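Local structure of pentafunctional AROM polypeptide (Schizosaccharomyces pombe, 5SWV) at residues 147-158 with 182-190. The protein carries, in the part crystallised here, the dehydroquinate dehydratase and shikimate dehydrogenase domains that probably catalyse successive steps of the shikimate pathway. Residues are numbered along the deposited sequence; the frame is centred on the assembly and turned at random.
Sequences SWARPHEWMQKV and ELEEFRTRI
Trp148 packs against Leu183 and Phe186 on the outside of the type I dehydroquinase TIM barrel, where the loop leading into helix 152-162 packs against the next barrel helix, 177-193. The short helical segments run at 38° with their axes 13.3 Å apart, and the loop residues fill much of that separation.

Aromatic and apolar packing dominates. CB of Leu183 sits over the five-membered ring of Trp148, 3.9 Å from its centroid, a CH-pi contact, while the opposite face of the indole meets Trp154. With CG beside the backbone N (chi1 -61°), the Trp148 indole runs alongside the Leu183 side chain, in the same direction, and its NE1 is hydrogen-bonded to Asn202 on strand 198-203. The Phe186 ring is tilted by 50° from the indole, one face receiving CE3 of Trp148, whereas CG of Pro151, the N-cap residue, comes up at its edge. Farther along, SD of Met155 comes obliquely to the Phe186 ring in a Met-aromatic contact and lies 3.7 Å from CD1 of Ile190.

Polar links lie at the loop. Ser147 OG accepts from Arg150 N, an ST motif that ties the turn together. A water accepts from Trp148 N and donates to Glu182 OE2, whose extended side chain passes the methyl of Ala149. On the other flank, the bent chain of Arg189 brings its guanidinium to the turn, where NH2 donates to Trp148 O at 3.2 Å, in the carbonyl plane.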
loop_
_atom_site.group_PDB
_atom_site.type_symbol
_atom_site.label_atom_id
_atom_site.label_comp_id
_atom_site.label_asym_id
_atom_site.label_seq_id
_atom_site.Cartn_x
_atom_site.Cartn_y
_atom_site.Cartn_z
ATOM N N SER A 147 -22.363 -16.930 -24.993
ATOM C CA SER A 147 -21.323 -16.536 -25.939
ATOM C C SER A 147 -20.950 -15.067 -25.764
ATOM O O SER A 147 -21.818 -14.250 -25.463
ATOM C CB SER A 147 -21.802 -16.775 -27.387
ATOM O OG SER A 147 -21.005 -16.099 -28.355
ATOM N N TRP A 148 -19.663 -14.751 -25.948
ATOM C CA TRP A 148 -19.174 -13.363 -26.017
ATOM C C TRP A 148 -19.227 -12.798 -27.442
ATOM O O TRP A 148 -19.272 -11.577 -27.616
ATOM C CB TRP A 148 -17.736 -13.268 -25.536
ATOM C CG TRP A 148 -17.513 -13.668 -24.140
ATOM C CD1 TRP A 148 -16.848 -14.770 -23.704
ATOM C CD2 TRP A 148 -17.915 -12.955 -22.975
ATOM N NE1 TRP A 148 -16.816 -14.795 -22.334
ATOM C CE2 TRP A 148 -17.470 -13.692 -21.860
ATOM C CE3 TRP A 148 -18.615 -11.765 -22.762
ATOM C CZ2 TRP A 148 -17.695 -13.283 -20.554
ATOM C CZ3 TRP A 148 -18.841 -11.353 -21.453
ATOM C CH2 TRP A 148 -18.377 -12.112 -20.367
ATOM N N ALA A 149 -19.171 -13.679 -28.445
ATOM C CA ALA A 149 -19.322 -13.291 -29.852
ATOM C C ALA A 149 -20.768 -12.941 -30.199
ATOM O O ALA A 149 -20.981 -12.073 -31.031
ATOM C CB ALA A 149 -18.824 -14.397 -30.772
ATOM N N ARG A 150 -21.737 -13.633 -29.588
ATOM C CA ARG A 150 -23.179 -13.348 -29.744
ATOM C C ARG A 150 -23.784 -13.110 -28.361
ATOM O O ARG A 150 -24.447 -13.993 -27.826
ATOM C CB ARG A 150 -23.905 -14.536 -30.386
ATOM C CG ARG A 150 -23.560 -14.811 -31.847
ATOM C CD ARG A 150 -24.122 -16.162 -32.331
ATOM N NE ARG A 150 -23.783 -17.307 -31.457
ATOM C CZ ARG A 150 -22.565 -17.858 -31.320
ATOM N NH1 ARG A 150 -21.499 -17.388 -31.983
ATOM N NH2 ARG A 150 -22.401 -18.890 -30.495
ATOM N N PRO A 151 -23.576 -11.916 -27.781
ATOM C CA PRO A 151 -23.814 -11.753 -26.359
ATOM C C PRO A 151 -25.172 -11.142 -26.022
ATOM O O PRO A 151 -25.227 -10.098 -25.388
ATOM C CB PRO A 151 -22.674 -10.813 -25.975
ATOM C CG PRO A 151 -22.549 -9.906 -27.167
ATOM C CD PRO A 151 -23.037 -10.672 -28.365
ATOM N N HIS A 152 -26.267 -11.788 -26.413
ATOM C CA HIS A 152 -27.610 -11.264 -26.106
ATOM C C HIS A 152 -27.855 -11.163 -24.591
ATOM O O HIS A 152 -28.331 -10.128 -24.106
ATOM C CB HIS A 152 -28.709 -12.101 -26.774
ATOM C CG HIS A 152 -30.103 -11.561 -26.564
ATOM N ND1 HIS A 152 -31.204 -12.377 -26.370
ATOM C CD2 HIS A 152 -30.569 -10.286 -26.506
ATOM C CE1 HIS A 152 -32.286 -11.631 -26.216
ATOM N NE2 HIS A 152 -31.928 -10.360 -26.291
ATOM N N GLU A 153 -27.499 -12.216 -23.858
ATOM C CA GLU A 153 -27.791 -12.293 -22.431
ATOM C C GLU A 153 -26.861 -11.410 -21.626
ATOM O O GLU A 153 -27.294 -10.846 -20.623
ATOM C CB GLU A 153 -27.760 -13.728 -21.896
ATOM C CG GLU A 153 -28.764 -14.668 -22.553
ATOM C CD GLU A 153 -28.173 -15.408 -23.761
ATOM O OE1 GLU A 153 -27.391 -14.803 -24.529
ATOM O OE2 GLU A 153 -28.474 -16.607 -23.954
ATOM N N TRP A 154 -25.598 -11.295 -22.053
ATOM C CA TRP A 154 -24.645 -10.364 -21.423
ATOM C C TRP A 154 -25.095 -8.914 -21.560
ATOM O O TRP A 154 -24.976 -8.134 -20.619
ATOM C CB TRP A 154 -23.227 -10.502 -21.989
ATOM C CG TRP A 154 -22.517 -11.764 -21.590
ATOM C CD1 TRP A 154 -22.124 -12.777 -22.418
ATOM C CD2 TRP A 154 -22.121 -12.151 -20.268
ATOM N NE1 TRP A 154 -21.505 -13.770 -21.694
ATOM C CE2 TRP A 154 -21.493 -13.410 -20.371
ATOM C CE3 TRP A 154 -22.235 -11.556 -19.005
ATOM C CZ2 TRP A 154 -20.981 -14.084 -19.258
ATOM C CZ3 TRP A 154 -21.732 -12.234 -17.893
ATOM C CH2 TRP A 154 -21.113 -13.479 -18.033
ATOM N N MET A 155 -25.610 -8.553 -22.727
ATOM C CA MET A 155 -26.030 -7.174 -22.959
ATOM C C MET A 155 -27.290 -6.797 -22.171
ATOM O O MET A 155 -27.430 -5.634 -21.791
ATOM C CB MET A 155 -26.184 -6.877 -24.460
ATOM C CG MET A 155 -24.871 -6.929 -25.247
ATOM S SD MET A 155 -23.608 -5.771 -24.674
ATOM C CE MET A 155 -24.028 -4.330 -25.669
ATOM N N GLN A 156 -28.179 -7.754 -21.901
ATOM C CA GLN A 156 -29.301 -7.506 -20.974
ATOM C C GLN A 156 -28.829 -7.143 -19.582
ATOM O O GLN A 156 -29.375 -6.248 -18.953
ATOM C CB GLN A 156 -30.198 -8.722 -20.851
ATOM C CG GLN A 156 -31.027 -8.964 -22.076
ATOM C CD GLN A 156 -31.731 -10.287 -21.983
ATOM O OE1 GLN A 156 -31.144 -11.334 -22.273
ATOM N NE2 GLN A 156 -32.982 -10.261 -21.544
ATOM N N LYS A 157 -27.823 -7.870 -19.115
ATOM C CA LYS A 157 -27.157 -7.580 -17.853
ATOM C C LYS A 157 -26.446 -6.228 -17.814
ATOM O O LYS A 157 -26.491 -5.544 -16.796
ATOM C CB LYS A 157 -26.164 -8.698 -17.497
ATOM C CG LYS A 157 -26.814 -10.026 -17.159
ATOM C CD LYS A 157 -27.901 -9.860 -16.108
ATOM C CE LYS A 157 -28.202 -11.158 -15.401
ATOM N NZ LYS A 157 -29.102 -11.992 -16.213
ATOM N N VAL A 158 -25.786 -5.850 -18.901
ATOM C CA VAL A 158 -25.146 -4.540 -18.961
ATOM C C VAL A 158 -26.207 -3.434 -18.913
ATOM O O VAL A 158 -26.019 -2.427 -18.234
ATOM C CB VAL A 158 -24.208 -4.430 -20.182
ATOM C CG1 VAL A 158 -23.736 -2.996 -20.427
ATOM C CG2 VAL A 158 -23.004 -5.331 -19.965
ATOM N N GLU A 182 -12.818 -14.609 -27.978
ATOM C CA GLU A 182 -14.092 -13.936 -28.207
ATOM C C GLU A 182 -14.328 -12.856 -27.139
ATOM O O GLU A 182 -14.843 -11.784 -27.431
ATOM C CB GLU A 182 -15.233 -14.953 -28.270
ATOM C CG GLU A 182 -15.211 -15.750 -29.568
ATOM C CD GLU A 182 -16.179 -16.924 -29.635
ATOM O OE1 GLU A 182 -16.140 -17.642 -30.647
ATOM O OE2 GLU A 182 -16.982 -17.146 -28.709
ATOM N N LEU A 183 -13.899 -13.147 -25.918
ATOM C CA LEU A 183 -14.019 -12.225 -24.813
ATOM C C LEU A 183 -13.236 -10.935 -25.063
ATOM O O LEU A 183 -13.751 -9.862 -24.780
ATOM C CB LEU A 183 -13.594 -12.902 -23.511
ATOM C CG LEU A 183 -13.687 -12.073 -22.235
ATOM C CD1 LEU A 183 -13.885 -12.953 -21.016
ATOM C CD2 LEU A 183 -12.465 -11.190 -22.049
ATOM N N GLU A 184 -12.016 -11.023 -25.594
ATOM C CA GLU A 184 -11.247 -9.817 -25.945
ATOM C C GLU A 184 -11.889 -8.986 -27.061
ATOM O O GLU A 184 -11.886 -7.762 -26.989
ATOM C CB GLU A 184 -9.800 -10.148 -26.331
ATOM C CG GLU A 184 -8.927 -10.763 -25.233
ATOM C CD GLU A 184 -8.958 -10.023 -23.904
ATOM O OE1 GLU A 184 -8.806 -8.777 -23.897
ATOM O OE2 GLU A 184 -9.130 -10.712 -22.861
ATOM N N GLU A 185 -12.428 -9.643 -28.084
ATOM C CA GLU A 185 -13.264 -8.961 -29.091
ATOM C C GLU A 185 -14.383 -8.185 -28.422
ATOM O O GLU A 185 -14.573 -6.998 -28.698
ATOM C CB GLU A 185 -13.877 -9.954 -30.075
ATOM C CG GLU A 185 -12.978 -10.251 -31.254
ATOM C CD GLU A 185 -13.124 -11.673 -31.806
ATOM O OE1 GLU A 185 -14.190 -12.332 -31.631
ATOM O OE2 GLU A 185 -12.143 -12.136 -32.437
ATOM N N PHE A 186 -15.100 -8.875 -27.536
ATOM C CA PHE A 186 -16.168 -8.272 -26.764
ATOM C C PHE A 186 -15.650 -7.084 -25.942
ATOM O O PHE A 186 -16.224 -6.009 -25.998
ATOM C CB PHE A 186 -16.850 -9.319 -25.870
ATOM C CG PHE A 186 -17.957 -8.757 -25.012
ATOM C CD1 PHE A 186 -19.255 -8.661 -25.504
ATOM C CD2 PHE A 186 -17.698 -8.303 -23.722
ATOM C CE1 PHE A 186 -20.274 -8.130 -24.727
ATOM C CE2 PHE A 186 -18.712 -7.763 -22.943
ATOM C CZ PHE A 186 -20.002 -7.679 -23.446
ATOM N N ARG A 187 -14.555 -7.271 -25.211
ATOM C CA ARG A 187 -13.969 -6.190 -24.442
ATOM C C ARG A 187 -13.761 -4.956 -25.306
ATOM O O ARG A 187 -14.082 -3.850 -24.872
ATOM C CB ARG A 187 -12.651 -6.612 -23.792
ATOM C CG ARG A 187 -11.794 -5.445 -23.330
ATOM C CD ARG A 187 -11.008 -5.690 -22.062
ATOM N NE ARG A 187 -10.562 -7.069 -21.855
ATOM C CZ ARG A 187 -10.524 -7.702 -20.671
ATOM N NH1 ARG A 187 -10.924 -7.115 -19.547
ATOM N NH2 ARG A 187 -10.088 -8.958 -20.601
ATOM N N THR A 188 -13.228 -5.136 -26.518
ATOM C CA THR A 188 -12.933 -3.984 -27.385
ATOM C C THR A 188 -14.236 -3.258 -27.767
ATOM O O THR A 188 -14.303 -2.036 -27.662
ATOM C CB THR A 188 -12.101 -4.369 -28.641
ATOM O OG1 THR A 188 -10.852 -4.931 -28.240
ATOM C CG2 THR A 188 -11.791 -3.154 -29.485
ATOM N N ARG A 189 -15.264 -4.016 -28.154
ATOM C CA ARG A 189 -16.533 -3.445 -28.633
ATOM C C ARG A 189 -17.321 -2.652 -27.576
ATOM O O ARG A 189 -17.814 -1.558 -27.856
ATOM C CB ARG A 189 -17.453 -4.545 -29.192
ATOM C CG ARG A 189 -16.956 -5.244 -30.444
ATOM C CD ARG A 189 -18.098 -5.909 -31.213
ATOM N NE ARG A 189 -18.897 -6.857 -30.408
ATOM C CZ ARG A 189 -18.600 -8.148 -30.168
ATOM N NH1 ARG A 189 -17.485 -8.716 -30.647
ATOM N NH2 ARG A 189 -19.431 -8.883 -29.422
ATOM N N ILE A 190 -17.469 -3.251 -26.395
ATOM C CA ILE A 190 -18.215 -2.663 -25.276
ATOM C C ILE A 190 -17.509 -1.428 -24.712
ATOM O O ILE A 190 -18.169 -0.464 -24.314
ATOM C CB ILE A 190 -18.478 -3.715 -24.152
ATOM C CG1 ILE A 190 -19.521 -3.235 -23.140
ATOM C CG2 ILE A 190 -17.209 -4.092 -23.398
ATOM C CD1 ILE A 190 -20.940 -3.407 -23.622
HETATM O O HOH W 1 -17.611 -16.947 -25.984
#